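Local coordinates for protein dihydropteroate synthase (Stenotrophomonas maltophilia, PDB 7L6P) that probably catalyses the condensation of para-aminobenzoate with 6-hydroxymethyl-7,8-dihydropterin diphosphate to give 7,8-dihydropteroate, a magnesium-dependent step of folate biosynthesis, at residues 106-111 against 125-130; 131-136 against 147-152. All blocks are in the same frame, centred on the assembly; numbering follows the deposited sequence.

Contact 1. Residues 106-111 against 125-130; sequences ISIDTF and GMINDI. With IMD (imidazole), chain C.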
ATOM      1  N   ILE A 106     -14.468  19.804 -10.094  1.00 62.73           N
ATOM      2  CA  ILE A 106     -14.862  18.892 -11.164  1.00 66.38           C
ATOM      3  C   ILE A 106     -13.893  19.082 -12.325  1.00 64.79           C
ATOM      4  O   ILE A 106     -13.844  20.161 -12.938  1.00 63.78           O
ATOM      5  CB  ILE A 106     -16.306  19.148 -11.622  1.00 67.41           C
ATOM      6  CG1 ILE A 106     -17.253  19.104 -10.411  1.00 67.64           C
ATOM      7  CG2 ILE A 106     -16.690  18.161 -12.723  1.00 64.17           C
ATOM      8  CD1 ILE A 106     -17.236  17.791  -9.670  1.00 70.36           C
ATOM      9  N   SER A 107     -13.123  18.045 -12.630  1.00 59.55           N
ATOM     10  CA  SER A 107     -12.170  18.112 -13.723  1.00 62.95           C
ATOM     11  C   SER A 107     -12.751  17.462 -14.970  1.00 64.94           C
ATOM     12  O   SER A 107     -13.468  16.456 -14.885  1.00 66.71           O
ATOM     13  CB  SER A 107     -10.859  17.422 -13.366  1.00 63.15           C
ATOM     14  OG  SER A 107     -10.088  17.256 -14.546  1.00 63.57           O
ATOM     15  N   ILE A 108     -12.427  18.030 -16.126  1.00 63.41           N
ATOM     16  CA  ILE A 108     -12.810  17.461 -17.412  1.00 63.72           C
ATOM     17  C   ILE A 108     -11.608  16.746 -18.006  1.00 64.50           C
ATOM     18  O   ILE A 108     -10.526  17.333 -18.164  1.00 63.75           O
ATOM     19  CB  ILE A 108     -13.354  18.524 -18.379  1.00 66.53           C
ATOM     20  CG1 ILE A 108     -13.645  17.865 -19.731  1.00 68.18           C
ATOM     21  CG2 ILE A 108     -12.387  19.680 -18.541  1.00 61.28           C
ATOM     22  CD1 ILE A 108     -14.687  16.777 -19.647  1.00 64.35           C
ATOM     23  N   ASP A 109     -11.808  15.477 -18.334  1.00 63.40           N
ATOM     24  CA  ASP A 109     -10.793  14.598 -18.901  1.00 62.79           C
ATOM     25  C   ASP A 109     -10.971  14.638 -20.419  1.00 62.77           C
ATOM     26  O   ASP A 109     -11.784  13.909 -20.988  1.00 65.42           O
ATOM     27  CB  ASP A 109     -10.962  13.205 -18.299  1.00 64.10           C
ATOM     28  CG  ASP A 109      -9.952  12.195 -18.812  1.00 66.83           C
ATOM     29  OD1 ASP A 109      -9.026  12.581 -19.551  1.00 67.39           O
ATOM     30  OD2 ASP A 109     -10.085  11.001 -18.454  1.00 69.13           O
ATOM     31  N   THR A 110     -10.225  15.526 -21.075  1.00 62.70           N
ATOM     32  CA  THR A 110     -10.359  15.716 -22.513  1.00 65.33           C
ATOM     33  C   THR A 110      -9.058  16.247 -23.093  1.00 63.78           C
ATOM     34  O   THR A 110      -8.216  16.802 -22.383  1.00 62.37           O
ATOM     35  CB  THR A 110     -11.502  16.681 -22.853  1.00 66.12           C
ATOM     36  OG1 THR A 110     -11.807  16.599 -24.244  1.00 71.61           O
ATOM     37  CG2 THR A 110     -11.096  18.099 -22.552  1.00 66.19           C
ATOM     38  N   PHE A 111      -8.897  16.056 -24.400  1.00 65.23           N
ATOM     39  CA  PHE A 111      -7.811  16.671 -25.146  1.00 64.54           C
ATOM     40  C   PHE A 111      -8.317  17.670 -26.170  1.00 64.97           C
ATOM     41  O   PHE A 111      -7.506  18.293 -26.857  1.00 65.61           O
ATOM     42  CB  PHE A 111      -6.945  15.604 -25.840  1.00 63.90           C
ATOM     43  CG  PHE A 111      -7.683  14.767 -26.870  1.00 64.23           C
ATOM     44  CD1 PHE A 111      -7.762  15.177 -28.197  1.00 66.94           C
ATOM     45  CD2 PHE A 111      -8.273  13.556 -26.510  1.00 68.98           C
ATOM     46  CE1 PHE A 111      -8.429  14.409 -29.151  1.00 68.32           C
ATOM     47  CE2 PHE A 111      -8.946  12.778 -27.462  1.00 72.58           C
ATOM     48  CZ  PHE A 111      -9.023  13.206 -28.780  1.00 67.17           C
ATOM     49  N   GLY A 125     -13.755  22.861 -13.126  1.00 65.50           N
ATOM     50  CA  GLY A 125     -12.748  23.743 -12.568  1.00 62.98           C
ATOM     51  C   GLY A 125     -11.328  23.248 -12.749  1.00 63.61           C
ATOM     52  O   GLY A 125     -10.420  23.642 -12.011  1.00 61.28           O
ATOM     53  N   MET A 126     -11.135  22.354 -13.714  1.00 64.55           N
ATOM     54  CA  MET A 126      -9.838  21.767 -14.017  1.00 59.49           C
ATOM     55  C   MET A 126      -9.933  21.044 -15.355  1.00 60.69           C
ATOM     56  O   MET A 126     -11.008  20.577 -15.744  1.00 61.98           O
ATOM     57  CB  MET A 126      -9.380  20.809 -12.908  1.00 58.96           C
ATOM     58  CG  MET A 126      -8.118  20.044 -13.261  1.00 59.94           C
ATOM     59  SD  MET A 126      -7.473  19.009 -11.950  1.00 57.88           S
ATOM     60  CE  MET A 126      -6.904  20.261 -10.802  1.00 57.35           C
ATOM     61  N   ILE A 127      -8.819  21.032 -16.086  1.00 60.20           N
ATOM     62  CA  ILE A 127      -8.673  20.291 -17.332  1.00 58.81           C
ATOM     63  C   ILE A 127      -7.563  19.267 -17.141  1.00 58.26           C
ATOM     64  O   ILE A 127      -6.455  19.615 -16.718  1.00 55.62           O
ATOM     65  CB  ILE A 127      -8.357  21.221 -18.520  1.00 60.51           C
ATOM     66  CG1 ILE A 127      -9.559  22.123 -18.807  1.00 62.61           C
ATOM     67  CG2 ILE A 127      -7.976  20.410 -19.754  1.00 54.21           C
ATOM     68  CD1 ILE A 127      -9.277  23.240 -19.762  1.00 60.77           C
ATOM     69  N   ASN A 128      -7.854  18.013 -17.461  1.00 58.23           N
ATOM     70  CA  ASN A 128      -6.889  16.922 -17.362  1.00 58.87           C
ATOM     71  C   ASN A 128      -6.647  16.409 -18.779  1.00 58.94           C
ATOM     72  O   ASN A 128      -7.530  15.775 -19.366  1.00 59.85           O
ATOM     73  CB  ASN A 128      -7.432  15.821 -16.446  1.00 60.28           C
ATOM     74  CG  ASN A 128      -6.379  14.803 -16.045  1.00 61.15           C
ATOM     75  OD1 ASN A 128      -5.179  15.056 -16.143  1.00 61.17           O
ATOM     76  ND2 ASN A 128      -6.832  13.628 -15.603  1.00 62.35           N
ATOM     77  N   ASP A 129      -5.473  16.702 -19.347  1.00 59.57           N
ATOM     78  CA  ASP A 129      -5.237  16.493 -20.781  1.00 58.21           C
ATOM     79  C   ASP A 129      -4.165  15.431 -21.018  1.00 57.47           C
ATOM     80  O   ASP A 129      -2.980  15.667 -20.748  1.00 58.06           O
ATOM     81  CB  ASP A 129      -4.841  17.806 -21.454  1.00 55.31           C
ATOM     82  CG  ASP A 129      -4.596  17.646 -22.962  1.00 57.74           C
ATOM     83  OD1 ASP A 129      -4.866  16.564 -23.549  1.00 56.80           O
ATOM     84  OD2 ASP A 129      -4.128  18.620 -23.565  1.00 56.44           O
ATOM     85  N   ILE A 130      -4.571  14.283 -21.578  1.00 55.58           N
ATOM     86  CA  ILE A 130      -3.606  13.235 -21.911  1.00 56.81           C
ATOM     87  C   ILE A 130      -2.606  13.696 -22.976  1.00 57.20           C
ATOM     88  O   ILE A 130      -1.504  13.141 -23.072  1.00 57.45           O
ATOM     89  CB  ILE A 130      -4.316  11.950 -22.396  1.00 58.55           C
ATOM     90  CG1 ILE A 130      -5.111  12.200 -23.679  1.00 58.83           C
ATOM     91  CG2 ILE A 130      -5.226  11.365 -21.329  1.00 59.82           C
ATOM     92  CD1 ILE A 130      -5.490  10.894 -24.404  1.00 52.87           C
TER
HETATM   93  N1  IMD C 301      -6.901  10.430 -18.293  1.00 63.75           N
HETATM   94  C2  IMD C 301      -6.492  11.728 -18.265  1.00 61.87           C
HETATM   95  N3  IMD C 301      -5.204  11.779 -17.857  1.00 62.66           N
HETATM   96  C4  IMD C 301      -4.801  10.505 -17.609  1.00 60.96           C
HETATM   97  C5  IMD C 301      -5.870   9.655 -17.889  1.00 59.10           C
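Ile108 uses both its N-H and its C=O toward the 125-130 segment: its N donates to Met126 O at 2.9 Å, and its O accepts from Asn128 N at 2.8 Å, the latter bond nearly straight (173°). This is the tight part of the contact. Beside it, Ile108 CG2 lies 3.7 Å from Ile127 CG1, the two side chains running alongside in the same direction. With CG1 anti to the backbone N (chi1 176°), the longer branch of Ile108 leads away from Ile127, and the CG2 methyl is left beside the neighbouring strand, against Ile127 and close to Met126 O; this face is covered by helices 84-101 and 113-121. The two strands run parallel and, with helix 113-121 between them in sequence, form a beta-alpha-beta unit of the TIM barrel characteristic of pterin-binding enzymes. On the other face, Ser107 OG packs 3.6 Å from Asn128 CB while hydrogen-bonding to Asp69, whose other carboxylate oxygen takes Asn128 ND2; one acid thus fixes both neighbours.

Toward the C-terminal ends the pairing slackens. The Thr110 N to Asn128 O bond lengthens to 3.2 Å and bends to 139°, and past it the Phe111 ring meets Ile130 loosely, CD2 to CD1 at 4.4 Å, although Phe111 CB stays close to Asp129 OD1. Here the partly exposed Asp109 and Ile130 border a bound imidazole, probably from the crystallisation liquor. Its N1 makes a weak, bent bond to Asp109 OD2 (3.2 Å), and Ile130 CG2 lies 3.3 Å from its C2. Asp109 OD2 also forms a salt bridge with Arg269. The imidazole lies in the active site, which TIM-barrel enzymes carry at the C-terminal ends of the strands.

Contact 2. Residues 131-136 against 147-152; sequences YGLRQE and VPVVLM
Leu133 reaches strand 149-152 through both of its methyls: CD1 lies 3.7 Å from Leu151 CD2, and CD2 lies 3.9 Å from Val149 CG1. Leu133 crosses each of the two at a slant. The side-chain contact is apolar, and no hydrogen bond joins the two segments, which bury 219 Å² in all. A chi1 of -58° sets Leu133 CG anti to its own carbonyl carbon and beside the backbone N, which carries the branched end toward the strand. Next to it, Gly132 brings its CA to 3.8 Å from Met152 O.

What presents Leu133 is a type I' turn from Tyr131 to Arg134, with positive phi at both Gly132 and Leu133. Tyr131 O closes it by accepting from Arg134 N. A second bond to Tyr131 O comes from Arg134 NE, at 3.0 Å and 171°, and arrives from the opposite face of the carbonyl plane. The arginine folds back over the tyrosine: CB sits 3.8 Å above the ring centre, and Tyr131 CE1 lies over one face of the guanidinium. Asp129 holds the start of the turn by accepting from Tyr131 N and Leu133 N. Farther out, Arg134 NH2 reaches Met154 O, and Gly132 O accepts from Arg181 of helix 170-188. The beta-alpha loop after barrel strand 126-129, leading to helix 138-145, thus packs on the next barrel strand, 149-152, whose Leu151 also touches strand 195-198 and helix 170-188.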
ATOM      1  N   TYR A 131      -2.977  14.669 -23.816  1.00 54.20           N
ATOM      2  CA  TYR A 131      -2.164  15.091 -24.957  1.00 56.75           C
ATOM      3  C   TYR A 131      -1.255  16.273 -24.653  1.00 57.14           C
ATOM      4  O   TYR A 131      -0.542  16.736 -25.557  1.00 56.24           O
ATOM      5  CB  TYR A 131      -3.052  15.442 -26.161  1.00 55.20           C
ATOM      6  CG  TYR A 131      -2.388  15.223 -27.512  1.00 56.44           C
ATOM      7  CD1 TYR A 131      -1.273  14.399 -27.634  1.00 56.49           C
ATOM      8  CD2 TYR A 131      -2.864  15.856 -28.661  1.00 57.60           C
ATOM      9  CE1 TYR A 131      -0.659  14.191 -28.874  1.00 59.57           C
ATOM     10  CE2 TYR A 131      -2.246  15.666 -29.907  1.00 61.36           C
ATOM     11  CZ  TYR A 131      -1.146  14.825 -30.004  1.00 60.99           C
ATOM     12  OH  TYR A 131      -0.527  14.614 -31.222  1.00 59.36           O
ATOM     13  N   GLY A 132      -1.316  16.822 -23.445  1.00 55.30           N
ATOM     14  CA  GLY A 132      -0.441  17.929 -23.081  1.00 50.88           C
ATOM     15  C   GLY A 132      -0.710  19.204 -23.843  1.00 53.04           C
ATOM     16  O   GLY A 132       0.243  19.895 -24.231  1.00 50.09           O
ATOM     17  N   LEU A 133      -1.982  19.533 -24.071  1.00 51.15           N
ATOM     18  CA  LEU A 133      -2.381  20.708 -24.844  1.00 56.31           C
ATOM     19  C   LEU A 133      -1.787  20.708 -26.253  1.00 58.20           C
ATOM     20  O   LEU A 133      -1.611  21.769 -26.841  1.00 57.61           O
ATOM     21  CB  LEU A 133      -2.019  22.016 -24.113  1.00 54.36           C
ATOM     22  CG  LEU A 133      -2.610  22.226 -22.709  1.00 56.42           C
ATOM     23  CD1 LEU A 133      -2.164  23.537 -22.080  1.00 60.90           C
ATOM     24  CD2 LEU A 133      -4.135  22.151 -22.731  1.00 60.00           C
ATOM     25  N   ARG A 134      -1.417  19.546 -26.799  1.00 54.61           N
ATOM     26  CA  ARG A 134      -0.868  19.505 -28.145  1.00 56.40           C
ATOM     27  C   ARG A 134      -1.927  19.418 -29.229  1.00 54.79           C
ATOM     28  O   ARG A 134      -1.588  19.536 -30.399  1.00 54.90           O
ATOM     29  CB  ARG A 134       0.093  18.324 -28.308  1.00 58.45           C
ATOM     30  CG  ARG A 134       1.497  18.586 -27.808  1.00 51.64           C
ATOM     31  CD  ARG A 134       2.351  17.363 -28.039  1.00 53.12           C
ATOM     32  NE  ARG A 134       1.889  16.202 -27.272  1.00 53.70           N
ATOM     33  CZ  ARG A 134       2.407  14.987 -27.390  1.00 51.24           C
ATOM     34  NH1 ARG A 134       3.367  14.732 -28.260  1.00 53.57           N
ATOM     35  NH2 ARG A 134       1.944  14.000 -26.623  1.00 54.68           N
ATOM     36  N   GLN A 135      -3.183  19.182 -28.889  1.00 59.04           N
ATOM     37  CA  GLN A 135      -4.208  19.159 -29.919  1.00 58.60           C
ATOM     38  C   GLN A 135      -4.378  20.562 -30.472  1.00 63.12           C
ATOM     39  O   GLN A 135      -4.234  21.546 -29.750  1.00 65.89           O
ATOM     40  CB  GLN A 135      -5.529  18.632 -29.351  1.00 60.28           C
ATOM     41  CG  GLN A 135      -6.593  18.288 -30.385  1.00 63.76           C
ATOM     42  CD  GLN A 135      -6.143  17.209 -31.341  1.00 62.80           C
ATOM     43  OE1 GLN A 135      -5.699  16.146 -30.925  1.00 69.21           O
ATOM     44  NE2 GLN A 135      -6.228  17.491 -32.631  1.00 69.79           N
ATOM     45  N   GLU A 136      -4.688  20.654 -31.765  1.00 65.98           N
ATOM     46  CA  GLU A 136      -4.773  21.948 -32.436  1.00 63.32           C
ATOM     47  C   GLU A 136      -5.771  22.847 -31.713  1.00 63.89           C
ATOM     48  O   GLU A 136      -6.921  22.456 -31.505  1.00 66.94           O
ATOM     49  CB  GLU A 136      -5.190  21.731 -33.894  1.00 62.04           C
ATOM     50  CG  GLU A 136      -5.209  22.969 -34.745  1.00 69.95           C
ATOM     51  CD  GLU A 136      -3.816  23.539 -34.955  1.00 76.11           C
ATOM     52  OE1 GLU A 136      -2.852  22.739 -35.054  1.00 74.82           O
ATOM     53  OE2 GLU A 136      -3.689  24.786 -35.002  1.00 77.35           O
ATOM     54  N   VAL A 147      -8.585  27.840 -15.691  1.00 64.26           N
ATOM     55  CA  VAL A 147      -8.583  26.790 -14.678  1.00 61.10           C
ATOM     56  C   VAL A 147      -7.261  26.032 -14.725  1.00 59.64           C
ATOM     57  O   VAL A 147      -6.603  25.999 -15.773  1.00 58.84           O
ATOM     58  CB  VAL A 147      -9.778  25.852 -14.864  1.00 61.44           C
ATOM     59  CG1 VAL A 147     -11.058  26.652 -14.846  1.00 61.71           C
ATOM     60  CG2 VAL A 147      -9.646  25.084 -16.179  1.00 64.16           C
ATOM     61  N   PRO A 148      -6.844  25.399 -13.635  1.00 60.26           N
ATOM     62  CA  PRO A 148      -5.615  24.593 -13.677  1.00 60.33           C
ATOM     63  C   PRO A 148      -5.691  23.487 -14.723  1.00 55.70           C
ATOM     64  O   PRO A 148      -6.763  22.971 -15.040  1.00 58.21           O
ATOM     65  CB  PRO A 148      -5.525  24.022 -12.254  1.00 60.16           C
ATOM     66  CG  PRO A 148      -6.227  25.050 -11.408  1.00 59.49           C
ATOM     67  CD  PRO A 148      -7.362  25.549 -12.263  1.00 61.06           C
ATOM     68  N   VAL A 149      -4.539  23.157 -15.300  1.00 52.79           N
ATOM     69  CA  VAL A 149      -4.460  22.197 -16.398  1.00 54.51           C
ATOM     70  C   VAL A 149      -3.329  21.221 -16.107  1.00 54.63           C
ATOM     71  O   VAL A 149      -2.227  21.628 -15.724  1.00 54.03           O
ATOM     72  CB  VAL A 149      -4.238  22.878 -17.769  1.00 57.03           C
ATOM     73  CG1 VAL A 149      -4.075  21.814 -18.855  1.00 58.18           C
ATOM     74  CG2 VAL A 149      -5.382  23.836 -18.119  1.00 56.04           C
ATOM     75  N   VAL A 150      -3.605  19.937 -16.269  1.00 53.40           N
ATOM     76  CA  VAL A 150      -2.607  18.892 -16.081  1.00 53.06           C
ATOM     77  C   VAL A 150      -1.938  18.600 -17.421  1.00 54.46           C
ATOM     78  O   VAL A 150      -2.595  18.164 -18.369  1.00 56.65           O
ATOM     79  CB  VAL A 150      -3.253  17.623 -15.512  1.00 50.80           C
ATOM     80  CG1 VAL A 150      -2.212  16.578 -15.283  1.00 50.24           C
ATOM     81  CG2 VAL A 150      -3.970  17.947 -14.226  1.00 55.93           C
ATOM     82  N   LEU A 151      -0.628  18.802 -17.493  1.00 51.90           N
ATOM     83  CA  LEU A 151       0.128  18.454 -18.685  1.00 51.70           C
ATOM     84  C   LEU A 151       0.637  17.026 -18.516  1.00 54.52           C
ATOM     85  O   LEU A 151       1.558  16.770 -17.730  1.00 53.86           O
ATOM     86  CB  LEU A 151       1.276  19.428 -18.914  1.00 50.05           C
ATOM     87  CG  LEU A 151       0.865  20.906 -18.964  1.00 52.90           C
ATOM     88  CD1 LEU A 151       2.080  21.816 -19.198  1.00 46.16           C
ATOM     89  CD2 LEU A 151      -0.227  21.152 -19.998  1.00 52.00           C
ATOM     90  N   MET A 152       0.039  16.100 -19.251  1.00 52.44           N
ATOM     91  CA  MET A 152       0.481  14.719 -19.218  1.00 53.29           C
ATOM     92  C   MET A 152       1.485  14.464 -20.333  1.00 50.38           C
ATOM     93  O   MET A 152       1.475  15.134 -21.368  1.00 48.98           O
ATOM     94  CB  MET A 152      -0.699  13.765 -19.367  1.00 50.64           C
ATOM     95  CG  MET A 152      -0.393  12.389 -18.814  1.00 53.36           C
ATOM     96  SD  MET A 152      -1.703  11.188 -19.104  1.00 53.24           S
ATOM     97  CE  MET A 152      -1.318  10.716 -20.786  1.00 52.52           C
TER

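Contacts 1 and 2 follow one another along the chain, the first closing before the second opens, and their centres lie 8 Å apart. They share the eight-stranded parallel barrel: strand 126-129 stands between 106-109 and 149-152, linked to the latter by probable hydrogen bonds from Val150 N to Ile127 O (2.9 Å) and from Ile127 N to Pro148 O (3.0 Å). Helix 113-121 separates the strands of contact 1 in sequence, as helix 138-145 separates the segments of contact 2. Together they cover three successive barrel strands. The loop of contact 2 continues directly from Ile130, which borders the imidazole, and the Met152 side chain comes within about 4 Å of that molecule, so a residue of each contact's segments borders the imidazole site.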